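DNA mismatch repair protein PMS1 (Saccharomyces cerevisiae, PDB 3H4L) binds ATP through an N-terminal domain of the GHKL type and takes part in DNA mismatch repair, probably switching conformation as the nucleotide is bound and hydrolysed. Local coordinates at residues F73-H78 against F97-S103; K110-I114 against K124-D128; S19-I23 against S104-I108; N41-I45 against A187-S191. All coordinates share one frame; numbering follows the deposited sequence.

Contact 1 of 4, residues F73-H78 against F97-S103; sequences FLALKH and FRGEALS. With ANP (phosphoaminophosphonic acid-adenylate ester), chain E.
Phe97 N donates a nearly straight hydrogen bond of 3.0 Å to Phe73 O, and farther along Ala75 runs close to the first turn of helix 101-107, its CA 4.3 Å from that of Ser103. Ser103 OG donates to Ala75 O from above the carbonyl plane, at 3.2 Å, and that carbonyl also receives a bond from a water.

The Phe97 ring is the hub of an aromatic cluster. Its CZ reaches to 3.6 Å from Phe73 CD2, the two rings inclined at 38°, while the imidazole of His78 turns its edge toward the Phe97 face with planes at 86°; His78 NE2 is bonded to Gln93. Leu76 lies alongside Phe97, its CB nearest CE2.

Both segments line the nucleotide pocket, consistent with parts of the lid and phosphate-binding region of a GHKL ATPase. Leu74 CD1 packs 3.1 Å from ANP O4', and CD2 meets Leu102 CD1. A bend at chi3 (-71°) brings the Arg98 guanidinium to the ribose: NE donates to ANP O3' at 2.6 Å and NH2 to ANP O2' at 2.8 Å, the latter in the guanidinium plane. Leu102 N, at the start of the helix, donates to ANP O2A at 2.9 Å.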
loop_
_atom_site.group_PDB
_atom_site.type_symbol
_atom_site.label_atom_id
_atom_site.label_comp_id
_atom_site.label_asym_id
_atom_site.label_seq_id
_atom_site.Cartn_x
_atom_site.Cartn_y
_atom_site.Cartn_z
ATOM N N PHE B 73 -12.887 -32.123 -7.688
ATOM C CA PHE B 73 -11.922 -32.300 -8.766
ATOM C C PHE B 73 -11.287 -31.000 -9.246
ATOM O O PHE B 73 -10.621 -30.969 -10.277
ATOM C CB PHE B 73 -12.600 -32.995 -9.945
ATOM C CG PHE B 73 -13.483 -34.132 -9.539
ATOM C CD1 PHE B 73 -14.802 -33.901 -9.150
ATOM C CD2 PHE B 73 -12.994 -35.433 -9.510
ATOM C CE1 PHE B 73 -15.625 -34.959 -8.732
ATOM C CE2 PHE B 73 -13.804 -36.496 -9.096
ATOM C CZ PHE B 73 -15.121 -36.257 -8.706
ATOM N N LEU B 74 -11.472 -29.931 -8.490
ATOM C CA LEU B 74 -10.929 -28.652 -8.895
ATOM C C LEU B 74 -9.401 -28.585 -8.953
ATOM O O LEU B 74 -8.845 -28.108 -9.935
ATOM C CB LEU B 74 -11.459 -27.555 -7.974
ATOM C CG LEU B 74 -11.337 -26.158 -8.575
ATOM C CD1 LEU B 74 -12.141 -26.118 -9.859
ATOM C CD2 LEU B 74 -11.841 -25.110 -7.594
ATOM N N ALA B 75 -8.722 -29.073 -7.923
ATOM C CA ALA B 75 -7.261 -29.011 -7.892
ATOM C C ALA B 75 -6.494 -30.331 -8.051
ATOM O O ALA B 75 -5.308 -30.397 -7.740
ATOM C CB ALA B 75 -6.811 -28.309 -6.612
ATOM N N LEU B 76 -7.152 -31.374 -8.532
ATOM C CA LEU B 76 -6.473 -32.646 -8.724
ATOM C C LEU B 76 -5.669 -32.609 -10.015
ATOM O O LEU B 76 -6.039 -31.909 -10.963
ATOM C CB LEU B 76 -7.485 -33.791 -8.826
ATOM C CG LEU B 76 -8.329 -34.166 -7.602
ATOM C CD1 LEU B 76 -9.329 -35.235 -7.999
ATOM C CD2 LEU B 76 -7.438 -34.666 -6.478
ATOM N N LYS B 77 -4.565 -33.356 -10.047
ATOM C CA LYS B 77 -3.760 -33.454 -11.258
ATOM C C LYS B 77 -4.355 -34.568 -12.117
ATOM O O LYS B 77 -4.772 -35.605 -11.602
ATOM C CB LYS B 77 -2.301 -33.770 -10.931
ATOM C CG LYS B 77 -1.416 -32.532 -10.928
ATOM C CD LYS B 77 0.050 -32.845 -10.710
ATOM C CE LYS B 77 0.852 -31.568 -10.814
ATOM N NZ LYS B 77 2.225 -31.722 -10.303
ATOM N N HIS B 78 -4.397 -34.350 -13.426
ATOM C CA HIS B 78 -4.962 -35.326 -14.337
ATOM C C HIS B 78 -3.991 -36.455 -14.664
ATOM O O HIS B 78 -2.907 -36.216 -15.183
ATOM C CB HIS B 78 -5.412 -34.618 -15.624
ATOM C CG HIS B 78 -6.154 -35.503 -16.580
ATOM N ND1 HIS B 78 -5.536 -36.166 -17.618
ATOM C CD2 HIS B 78 -7.466 -35.836 -16.655
ATOM C CE1 HIS B 78 -6.433 -36.863 -18.295
ATOM N NE2 HIS B 78 -7.613 -36.679 -17.730
ATOM N N PHE B 97 -10.057 -31.068 -13.267
ATOM C CA PHE B 97 -8.768 -31.368 -13.888
ATOM C C PHE B 97 -8.449 -30.351 -14.990
ATOM O O PHE B 97 -7.815 -30.687 -15.989
ATOM C CB PHE B 97 -8.760 -32.769 -14.501
ATOM C CG PHE B 97 -9.321 -33.832 -13.613
ATOM C CD1 PHE B 97 -10.696 -34.040 -13.536
ATOM C CD2 PHE B 97 -8.478 -34.641 -12.861
ATOM C CE1 PHE B 97 -11.221 -35.040 -12.723
ATOM C CE2 PHE B 97 -8.995 -35.645 -12.041
ATOM C CZ PHE B 97 -10.369 -35.845 -11.972
ATOM N N ARG B 98 -8.905 -29.118 -14.820
ATOM C CA ARG B 98 -8.641 -28.096 -15.814
ATOM C C ARG B 98 -7.396 -27.332 -15.418
ATOM O O ARG B 98 -7.113 -27.163 -14.233
ATOM C CB ARG B 98 -9.813 -27.117 -15.930
ATOM C CG ARG B 98 -11.060 -27.686 -16.586
ATOM C CD ARG B 98 -12.158 -26.623 -16.731
ATOM N NE ARG B 98 -12.764 -26.262 -15.452
ATOM C CZ ARG B 98 -13.500 -27.088 -14.713
ATOM N NH1 ARG B 98 -13.728 -28.329 -15.130
ATOM N NH2 ARG B 98 -13.998 -26.679 -13.548
ATOM N N GLY B 99 -6.652 -26.886 -16.425
ATOM C CA GLY B 99 -5.454 -26.111 -16.184
ATOM C C GLY B 99 -4.355 -26.767 -15.377
ATOM O O GLY B 99 -4.283 -27.995 -15.265
ATOM N N GLU B 100 -3.503 -25.919 -14.807
ATOM C CA GLU B 100 -2.374 -26.366 -14.013
ATOM C C GLU B 100 -2.166 -25.515 -12.773
ATOM O O GLU B 100 -1.460 -25.915 -11.844
ATOM C CB GLU B 100 -1.096 -26.312 -14.858
ATOM C CG GLU B 100 -0.903 -27.486 -15.776
ATOM C CD GLU B 100 0.394 -27.396 -16.542
ATOM O OE1 GLU B 100 0.459 -26.584 -17.492
ATOM O OE2 GLU B 100 1.352 -28.128 -16.194
ATOM N N ALA B 101 -2.782 -24.344 -12.752
ATOM C CA ALA B 101 -2.592 -23.432 -11.636
ATOM C C ALA B 101 -3.040 -23.934 -10.274
ATOM O O ALA B 101 -2.214 -24.157 -9.396
ATOM C CB ALA B 101 -3.244 -22.091 -11.941
ATOM N N LEU B 102 -4.335 -24.108 -10.070
ATOM C CA LEU B 102 -4.762 -24.544 -8.755
ATOM C C LEU B 102 -4.090 -25.850 -8.374
ATOM O O LEU B 102 -3.729 -26.063 -7.215
ATOM C CB LEU B 102 -6.289 -24.681 -8.690
ATOM C CG LEU B 102 -7.079 -23.375 -8.745
ATOM C CD1 LEU B 102 -8.409 -23.598 -8.061
ATOM C CD2 LEU B 102 -6.333 -22.259 -8.045
ATOM N N SER B 103 -3.908 -26.712 -9.362
ATOM C CA SER B 103 -3.281 -28.001 -9.136
ATOM C C SER B 103 -1.849 -27.809 -8.647
ATOM O O SER B 103 -1.348 -28.595 -7.843
ATOM C CB SER B 103 -3.283 -28.800 -10.437
ATOM O OG SER B 103 -3.215 -30.177 -10.152
HETATM P PG ANP E . -5.857 -21.681 -17.360
HETATM O O1G ANP E . -5.452 -21.165 -16.042
HETATM O O2G ANP E . -6.585 -20.709 -18.141
HETATM O O3G ANP E . -4.742 -22.260 -18.188
HETATM P PB ANP E . -7.960 -22.948 -15.890
HETATM O O1B ANP E . -9.000 -23.952 -16.254
HETATM O O2B ANP E . -8.443 -21.638 -15.493
HETATM N N3B ANP E . -6.877 -22.902 -17.070
HETATM P PA ANP E . -6.840 -23.098 -13.206
HETATM O O1A ANP E . -6.399 -21.722 -13.303
HETATM O O2A ANP E . -6.049 -24.088 -12.417
HETATM O O3A ANP E . -7.162 -23.609 -14.685
HETATM O "O5'" ANP E . -8.209 -23.188 -12.395
HETATM C "C5'" ANP E . -9.169 -24.010 -12.941
HETATM C "C4'" ANP E . -10.547 -24.269 -12.475
HETATM O "O4'" ANP E . -10.756 -23.721 -11.160
HETATM C "C3'" ANP E . -11.249 -23.401 -13.464
HETATM O "O3'" ANP E . -11.431 -24.109 -14.696
HETATM C "C2'" ANP E . -12.476 -22.982 -12.709
HETATM O "O2'" ANP E . -13.476 -23.948 -12.970
HETATM C "C1'" ANP E . -11.929 -22.927 -11.245
HETATM N N9 ANP E . -11.534 -21.601 -10.683
HETATM C C8 ANP E . -10.303 -21.094 -10.298
HETATM N N7 ANP E . -10.289 -19.879 -9.834
HETATM C C5 ANP E . -11.621 -19.520 -9.908
HETATM C C6 ANP E . -12.368 -18.325 -9.575
HETATM N N6 ANP E . -11.771 -17.254 -9.066
HETATM N N1 ANP E . -13.748 -18.271 -9.772
HETATM C C2 ANP E . -14.411 -19.359 -10.296
HETATM N N3 ANP E . -13.804 -20.530 -10.641
HETATM C C4 ANP E . -12.415 -20.553 -10.439
HETATM O O HOH W 1 -9.412 -27.499 -12.200
HETATM O O HOH W 2 -2.671 -31.512 -6.925
#

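Contact 2 of 4, residues K110-I114 against K124-D128; sequences KLSVI and KLEYD
Tyr127, Val113 and Leu111 bury the most surface where strands 110-116 and 121-127 pair as an antiparallel beta hairpin, and all three turn their side chains to the same side of the sheet. Val113 CG2 meets the Tyr127 ring at its edge, 4.0 Å from CE1, and Leu111 runs beside the ring, CD2 4.2 Å from Tyr127 CD1. The phenol OH continues beyond them to the backbone carbonyl of Tyr71, and Leu102 and Cys106 of helix 101-107 pack against Leu111.

Val113 and Leu125 form a hydrogen-bonded pair, Leu125 N donating to Val113 O at 2.6 Å and Val113 N returning a bond to Leu125 O at 2.9 Å. Tyr127 N reaches Leu111 O almost straight, at 173°.

The face of Ser112, Ile114, Lys124 and Glu126 is mixed. A bend at chi2 (-77°) folds Glu126 back over the neighbouring strand, where Ser112 OG donates to Glu126 OE2 at 2.6 Å from above the carboxylate plane. Glu126 OE1 makes a weak salt bridge to Lys124 NZ, whose aliphatic chain lies across Ile114, CD to CD1 at 3.8 Å. Without the carboxylate, as with an alanine here, the Ser112 hydroxyl is likely to lose its partner on the facing strand and the Lys124 ammonium its opposite charge. The hairpin thus sets an apolar face against the helix that carries nucleotide-binding residues, and on the other face one carboxylate serves both strands.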
loop_
_atom_site.group_PDB
_atom_site.type_symbol
_atom_site.label_atom_id
_atom_site.label_comp_id
_atom_site.label_asym_id
_atom_site.label_seq_id
_atom_site.Cartn_x
_atom_site.Cartn_y
_atom_site.Cartn_z
ATOM N N LYS B 110 -0.290 -23.594 0.470
ATOM C CA LYS B 110 -1.501 -24.071 1.151
ATOM C C LYS B 110 -2.635 -23.373 0.419
ATOM O O LYS B 110 -2.697 -22.139 0.432
ATOM C CB LYS B 110 -1.537 -23.624 2.619
ATOM C CG LYS B 110 -0.270 -23.868 3.419
ATOM C CD LYS B 110 -0.052 -25.338 3.782
ATOM C CE LYS B 110 1.236 -25.510 4.602
ATOM N NZ LYS B 110 1.375 -26.860 5.245
ATOM N N LEU B 111 -3.532 -24.129 -0.207
ATOM C CA LEU B 111 -4.633 -23.510 -0.947
ATOM C C LEU B 111 -5.988 -23.592 -0.253
ATOM O O LEU B 111 -6.409 -24.662 0.162
ATOM C CB LEU B 111 -4.762 -24.140 -2.341
ATOM C CG LEU B 111 -5.814 -23.509 -3.270
ATOM C CD1 LEU B 111 -5.382 -22.080 -3.637
ATOM C CD2 LEU B 111 -5.993 -24.362 -4.537
ATOM N N SER B 112 -6.666 -22.456 -0.137
ATOM C CA SER B 112 -7.994 -22.402 0.467
ATOM C C SER B 112 -8.917 -21.652 -0.475
ATOM O O SER B 112 -8.492 -20.725 -1.171
ATOM C CB SER B 112 -7.973 -21.667 1.806
ATOM O OG SER B 112 -7.223 -22.386 2.756
ATOM N N VAL B 113 -10.188 -22.036 -0.481
ATOM C CA VAL B 113 -11.169 -21.385 -1.341
ATOM C C VAL B 113 -12.507 -21.191 -0.622
ATOM O O VAL B 113 -12.940 -22.056 0.139
ATOM C CB VAL B 113 -11.423 -22.227 -2.615
ATOM C CG1 VAL B 113 -12.510 -21.588 -3.467
ATOM C CG2 VAL B 113 -10.137 -22.363 -3.412
ATOM N N ILE B 114 -13.140 -20.042 -0.838
ATOM C CA ILE B 114 -14.460 -19.772 -0.269
ATOM C C ILE B 114 -15.279 -19.346 -1.488
ATOM O O ILE B 114 -14.990 -18.316 -2.105
ATOM C CB ILE B 114 -14.437 -18.636 0.776
ATOM C CG1 ILE B 114 -13.581 -19.045 1.984
ATOM C CG2 ILE B 114 -15.846 -18.379 1.258
ATOM C CD1 ILE B 114 -13.379 -17.953 3.037
ATOM N N LYS B 124 -16.320 -23.192 2.338
ATOM C CA LYS B 124 -14.920 -22.877 2.534
ATOM C C LYS B 124 -14.239 -24.205 2.352
ATOM O O LYS B 124 -14.567 -25.172 3.034
ATOM C CB LYS B 124 -14.669 -22.347 3.937
ATOM C CG LYS B 124 -13.210 -22.077 4.235
ATOM C CD LYS B 124 -13.081 -20.969 5.255
ATOM C CE LYS B 124 -11.842 -21.157 6.085
ATOM N NZ LYS B 124 -11.933 -22.486 6.750
ATOM N N LEU B 125 -13.306 -24.257 1.411
ATOM C CA LEU B 125 -12.595 -25.490 1.114
ATOM C C LEU B 125 -11.103 -25.400 1.412
ATOM O O LEU B 125 -10.460 -24.397 1.114
ATOM C CB LEU B 125 -12.801 -25.844 -0.357
ATOM C CG LEU B 125 -14.260 -25.956 -0.799
ATOM C CD1 LEU B 125 -14.354 -25.778 -2.302
ATOM C CD2 LEU B 125 -14.823 -27.301 -0.373
ATOM N N GLU B 126 -10.569 -26.447 2.022
ATOM C CA GLU B 126 -9.146 -26.518 2.327
ATOM C C GLU B 126 -8.629 -27.694 1.505
ATOM O O GLU B 126 -9.117 -28.818 1.655
ATOM C CB GLU B 126 -8.920 -26.813 3.810
ATOM C CG GLU B 126 -9.476 -25.773 4.761
ATOM C CD GLU B 126 -8.618 -24.521 4.848
ATOM O OE1 GLU B 126 -9.038 -23.555 5.527
ATOM O OE2 GLU B 126 -7.522 -24.499 4.245
ATOM N N TYR B 127 -7.669 -27.448 0.621
ATOM C CA TYR B 127 -7.110 -28.533 -0.180
ATOM C C TYR B 127 -5.704 -28.849 0.288
ATOM O O TYR B 127 -4.917 -27.937 0.557
ATOM C CB TYR B 127 -7.020 -28.150 -1.651
ATOM C CG TYR B 127 -8.331 -27.867 -2.319
ATOM C CD1 TYR B 127 -8.838 -26.573 -2.380
ATOM C CD2 TYR B 127 -9.031 -28.884 -2.949
ATOM C CE1 TYR B 127 -10.010 -26.301 -3.067
ATOM C CE2 TYR B 127 -10.195 -28.627 -3.633
ATOM C CZ TYR B 127 -10.682 -27.338 -3.696
ATOM O OH TYR B 127 -11.845 -27.102 -4.398
ATOM N N ASP B 128 -5.370 -30.133 0.374
ATOM C CA ASP B 128 -4.032 -30.483 0.786
ATOM C C ASP B 128 -3.094 -30.371 -0.417
ATOM O O ASP B 128 -3.496 -29.970 -1.513
ATOM C CB ASP B 128 -3.986 -31.887 1.390
ATOM C CG ASP B 128 -4.396 -32.962 0.412
ATOM O OD1 ASP B 128 -4.365 -32.701 -0.808
ATOM O OD2 ASP B 128 -4.733 -34.077 0.868
HETATM O O HOH W 3 -2.392 -26.936 -0.275
HETATM O O HOH W 4 -8.236 -21.287 5.399
#

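Contact 3 of 4, residues S19-I23 against S104-I108; sequences SGQVI and SLCGI
Ser19 and Ser104 have the nearest CA atoms of the two segments, 4.2 Å apart, where helices 11-22 and 101-107 meet. No hydrogen bond crosses between the segments, and the contact rests on packing.

Small side chains make the tightest part. Ser19 CB sits 3.3 Å from Ser104 O, and its hydroxyl lies 3.6 Å from Ile108 CG2. Gly107 passes directly beside that hydroxyl: a CB on this residue would run into Ser19 OG. On the other side of Ser104, its OG nestles against the branched side chain of Val22, 3.1 Å from CB.

Apolar contacts extend the interface. Ile23, just past the end of helix 11-22, crosses Leu105 at about a right angle, with CG1 4.0 Å from Leu105 CD2, and the same CG1 approaches Ser104 CB. Ile108 holds CG1 between its backbone N and carbonyl carbon (chi1 51°), a rotation that, with chi2, brings CD1 to 4.0 Å from Ile23 CB. Ala29 of helix 26-39 touches both Ile23 and Leu105, bringing a third helix to this buried junction of the ATPase domain.

The two hydroxyls find partners in backbone carbonyls shortly before them in the chain. Ser19 OG is hydrogen-bonded to those of His15 and Arg16, and Ser104 OG makes a weak bond to that of Glu100. Bonded in this way, the two serines can pack against apolar groups of the facing segment without needing a polar partner there.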
loop_
_atom_site.group_PDB
_atom_site.type_symbol
_atom_site.label_atom_id
_atom_site.label_comp_id
_atom_site.label_asym_id
_atom_site.label_seq_id
_atom_site.Cartn_x
_atom_site.Cartn_y
_atom_site.Cartn_z
ATOM N N SER B 19 5.052 -28.753 -9.825
ATOM C CA SER B 19 4.184 -27.623 -9.539
ATOM C C SER B 19 5.064 -26.393 -9.264
ATOM O O SER B 19 4.657 -25.261 -9.503
ATOM C CB SER B 19 3.232 -27.947 -8.377
ATOM O OG SER B 19 3.938 -28.174 -7.180
ATOM N N GLY B 20 6.291 -26.633 -8.807
ATOM C CA GLY B 20 7.225 -25.544 -8.560
ATOM C C GLY B 20 7.666 -24.927 -9.881
ATOM O O GLY B 20 8.061 -23.771 -9.942
ATOM N N GLN B 21 7.601 -25.701 -10.955
ATOM C CA GLN B 21 7.972 -25.202 -12.273
ATOM C C GLN B 21 6.798 -24.403 -12.839
ATOM O O GLN B 21 6.966 -23.577 -13.752
ATOM C CB GLN B 21 8.291 -26.361 -13.217
ATOM C CG GLN B 21 9.616 -27.053 -12.961
ATOM C CD GLN B 21 9.744 -28.341 -13.763
ATOM O OE1 GLN B 21 9.140 -28.476 -14.836
ATOM N NE2 GLN B 21 10.537 -29.289 -13.256
ATOM N N VAL B 22 5.600 -24.656 -12.314
ATOM C CA VAL B 22 4.434 -23.925 -12.791
ATOM C C VAL B 22 4.300 -22.569 -12.097
ATOM O O VAL B 22 4.083 -21.556 -12.748
ATOM C CB VAL B 22 3.151 -24.729 -12.591
ATOM C CG1 VAL B 22 1.954 -23.873 -12.929
ATOM C CG2 VAL B 22 3.179 -25.966 -13.487
ATOM N N ILE B 23 4.433 -22.557 -10.775
ATOM C CA ILE B 23 4.341 -21.310 -10.025
ATOM C C ILE B 23 5.767 -20.892 -9.671
ATOM O O ILE B 23 6.265 -21.206 -8.591
ATOM C CB ILE B 23 3.512 -21.491 -8.731
ATOM C CG1 ILE B 23 2.177 -22.175 -9.054
ATOM C CG2 ILE B 23 3.278 -20.139 -8.071
ATOM C CD1 ILE B 23 1.379 -21.501 -10.173
ATOM N N SER B 104 -1.193 -26.762 -9.142
ATOM C CA SER B 104 0.185 -26.463 -8.756
ATOM C C SER B 104 0.290 -25.696 -7.435
ATOM O O SER B 104 1.182 -25.970 -6.627
ATOM C CB SER B 104 0.900 -25.671 -9.867
ATOM O OG SER B 104 1.286 -26.512 -10.941
ATOM N N LEU B 105 -0.600 -24.734 -7.212
ATOM C CA LEU B 105 -0.558 -23.977 -5.970
ATOM C C LEU B 105 -0.797 -24.902 -4.779
ATOM O O LEU B 105 -0.483 -24.565 -3.645
ATOM C CB LEU B 105 -1.595 -22.856 -5.998
ATOM C CG LEU B 105 -1.248 -21.662 -6.903
ATOM C CD1 LEU B 105 -2.512 -20.915 -7.293
ATOM C CD2 LEU B 105 -0.259 -20.750 -6.195
ATOM N N CYS B 106 -1.353 -26.075 -5.038
ATOM C CA CYS B 106 -1.599 -27.045 -3.977
ATOM C C CYS B 106 -0.310 -27.708 -3.528
ATOM O O CYS B 106 -0.070 -27.899 -2.334
ATOM C CB CYS B 106 -2.531 -28.132 -4.474
ATOM S SG CYS B 106 -4.184 -27.773 -4.071
ATOM N N GLY B 107 0.504 -28.075 -4.510
ATOM C CA GLY B 107 1.761 -28.730 -4.232
ATOM C C GLY B 107 2.787 -27.853 -3.556
ATOM O O GLY B 107 3.454 -28.313 -2.638
ATOM N N ILE B 108 2.935 -26.601 -3.978
ATOM C CA ILE B 108 3.938 -25.767 -3.334
ATOM C C ILE B 108 3.443 -24.633 -2.439
ATOM O O ILE B 108 4.180 -23.675 -2.189
ATOM C CB ILE B 108 4.957 -25.212 -4.366
ATOM C CG1 ILE B 108 4.241 -24.562 -5.552
ATOM C CG2 ILE B 108 5.862 -26.333 -4.828
ATOM C CD1 ILE B 108 3.501 -23.295 -5.200
#

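Contact 4 of 4, residues N41-I45 against A187-S191; sequences NANQI and AIKFS
Asn43 O accepts from Lys189 N at 2.7 Å, the first of three backbone bonds that join the segments as parallel neighbours. Ile45 uses both of its backbone polar groups on the other strand: its N donates to Lys189 O at 2.7 Å, almost straight at 175°, and its O accepts from Ser191 N at 3.0 Å with a more bent N-H. Each of these carbonyls also takes a CA-H contact, as where Phe190 CA lies 3.2 Å from Ile45 O. Phe190 N faces the other way and is bonded to Thr207, while Gln44 N is satisfied by the Asn62 side chain. Asn62 also donates to Asn43 OD1 and so ties the turn before the strand.

The long chains of Gln44 and Lys189 run side by side on one face, CG to CD at 4.0 Å. On the other, Ile45 places CG1 beside its backbone N (chi1 -62°), which brings CD1 to 3.9 Å from Ile188 CG2 and 3.8 Å from Phe190 CE2. Shortening Ile45 to an alanine is likely to open a gap between Ile188 and the Phe190 ring and leave that ring freer to shift.

This apolar face lies under helix 26-39, whose Ile38 touches both isoleucines and whose Val34 meets Phe190; Tyr181 and Ala182 of helix 167-184 pack on the same ring. Strands 44-50 and 189-195 are themselves neighbours in the mixed sheet, between strands 56-61 and 200-206.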
loop_
_atom_site.group_PDB
_atom_site.type_symbol
_atom_site.label_atom_id
_atom_site.label_comp_id
_atom_site.label_asym_id
_atom_site.label_seq_id
_atom_site.Cartn_x
_atom_site.Cartn_y
_atom_site.Cartn_z
ATOM N N ASN B 41 -15.902 -13.871 -15.038
ATOM C CA ASN B 41 -16.789 -12.757 -15.317
ATOM C C ASN B 41 -17.006 -11.881 -14.103
ATOM O O ASN B 41 -18.146 -11.510 -13.782
ATOM C CB ASN B 41 -18.130 -13.285 -15.812
ATOM C CG ASN B 41 -17.976 -14.261 -16.949
ATOM O OD1 ASN B 41 -17.443 -13.911 -18.004
ATOM N ND2 ASN B 41 -18.433 -15.497 -16.745
ATOM N N ALA B 42 -15.914 -11.566 -13.415
ATOM C CA ALA B 42 -15.992 -10.699 -12.255
ATOM C C ALA B 42 -15.812 -9.284 -12.766
ATOM O O ALA B 42 -15.149 -9.075 -13.775
ATOM C CB ALA B 42 -14.888 -11.039 -11.271
ATOM N N ASN B 43 -16.426 -8.315 -12.096
ATOM C CA ASN B 43 -16.253 -6.919 -12.483
ATOM C C ASN B 43 -15.584 -6.227 -11.304
ATOM O O ASN B 43 -15.261 -5.037 -11.362
ATOM C CB ASN B 43 -17.589 -6.241 -12.823
ATOM C CG ASN B 43 -18.616 -6.373 -11.718
ATOM O OD1 ASN B 43 -18.319 -6.148 -10.538
ATOM N ND2 ASN B 43 -19.842 -6.731 -12.098
ATOM N N GLN B 44 -15.379 -6.986 -10.231
ATOM C CA GLN B 44 -14.709 -6.454 -9.061
ATOM C C GLN B 44 -13.642 -7.426 -8.551
ATOM O O GLN B 44 -13.929 -8.581 -8.219
ATOM C CB GLN B 44 -15.708 -6.141 -7.943
ATOM C CG GLN B 44 -15.204 -5.039 -7.026
ATOM C CD GLN B 44 -16.133 -4.732 -5.865
ATOM O OE1 GLN B 44 -17.353 -4.602 -6.036
ATOM N NE2 GLN B 44 -15.551 -4.594 -4.671
ATOM N N ILE B 45 -12.404 -6.959 -8.490
ATOM C CA ILE B 45 -11.320 -7.808 -8.026
ATOM C C ILE B 45 -10.500 -7.152 -6.939
ATOM O O ILE B 45 -9.943 -6.073 -7.115
ATOM C CB ILE B 45 -10.407 -8.212 -9.180
ATOM C CG1 ILE B 45 -11.216 -9.030 -10.191
ATOM C CG2 ILE B 45 -9.238 -9.028 -8.649
ATOM C CD1 ILE B 45 -10.469 -9.381 -11.440
ATOM N N ALA B 187 -13.842 -2.325 -17.476
ATOM C CA ALA B 187 -15.077 -2.865 -16.929
ATOM C C ALA B 187 -14.852 -3.561 -15.587
ATOM O O ALA B 187 -15.778 -4.154 -15.023
ATOM C CB ALA B 187 -15.693 -3.844 -17.928
ATOM N N ILE B 188 -13.628 -3.479 -15.074
ATOM C CA ILE B 188 -13.287 -4.137 -13.820
ATOM C C ILE B 188 -12.688 -3.205 -12.775
ATOM O O ILE B 188 -11.839 -2.372 -13.088
ATOM C CB ILE B 188 -12.278 -5.291 -14.068
ATOM C CG1 ILE B 188 -12.896 -6.334 -15.001
ATOM C CG2 ILE B 188 -11.881 -5.941 -12.744
ATOM C CD1 ILE B 188 -11.992 -7.507 -15.302
ATOM N N LYS B 189 -13.129 -3.352 -11.531
ATOM C CA LYS B 189 -12.589 -2.541 -10.444
ATOM C C LYS B 189 -11.547 -3.335 -9.664
ATOM O O LYS B 189 -11.854 -4.383 -9.092
ATOM C CB LYS B 189 -13.678 -2.103 -9.460
ATOM C CG LYS B 189 -13.077 -1.499 -8.195
ATOM C CD LYS B 189 -14.092 -1.186 -7.105
ATOM C CE LYS B 189 -13.381 -0.525 -5.915
ATOM N NZ LYS B 189 -14.311 -0.023 -4.860
ATOM N N PHE B 190 -10.318 -2.836 -9.638
ATOM C CA PHE B 190 -9.247 -3.497 -8.908
ATOM C C PHE B 190 -8.919 -2.731 -7.634
ATOM O O PHE B 190 -8.982 -1.497 -7.603
ATOM C CB PHE B 190 -7.976 -3.585 -9.759
ATOM C CG PHE B 190 -8.002 -4.668 -10.785
ATOM C CD1 PHE B 190 -8.435 -4.407 -12.080
ATOM C CD2 PHE B 190 -7.575 -5.953 -10.464
ATOM C CE1 PHE B 190 -8.437 -5.417 -13.048
ATOM C CE2 PHE B 190 -7.575 -6.967 -11.420
ATOM C CZ PHE B 190 -8.005 -6.697 -12.712
ATOM N N SER B 191 -8.567 -3.476 -6.589
ATOM C CA SER B 191 -8.186 -2.908 -5.303
ATOM C C SER B 191 -7.059 -3.771 -4.764
ATOM O O SER B 191 -7.136 -4.995 -4.791
ATOM C CB SER B 191 -9.353 -2.947 -4.327
ATOM O OG SER B 191 -10.430 -2.185 -4.816
#

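Contacts 1, 2 and 3 form one continuous cluster at the nucleotide site, with helix 101-107 at its centre. Contacts 1 and 3 share this helix, their centres 11 Å apart, and Cys106 SG links all three, lying 3.7 Å from Ala75 CB and also 3.7 Å from Tyr127 CB. Contact 1 holds the nucleotide directly; the side chain of Val113 in contact 2 is about 7 Å from the bound ANP, and the side chain of Leu105 in contact 3 is about 7 Å from ANP. Contact 4 sits apart, its nearest atoms about 12 Å from those of contacts 1 and 2, yet it belongs to the same sheet as contact 2, and its Ala42 side chain is likewise about 7 Å from ANP.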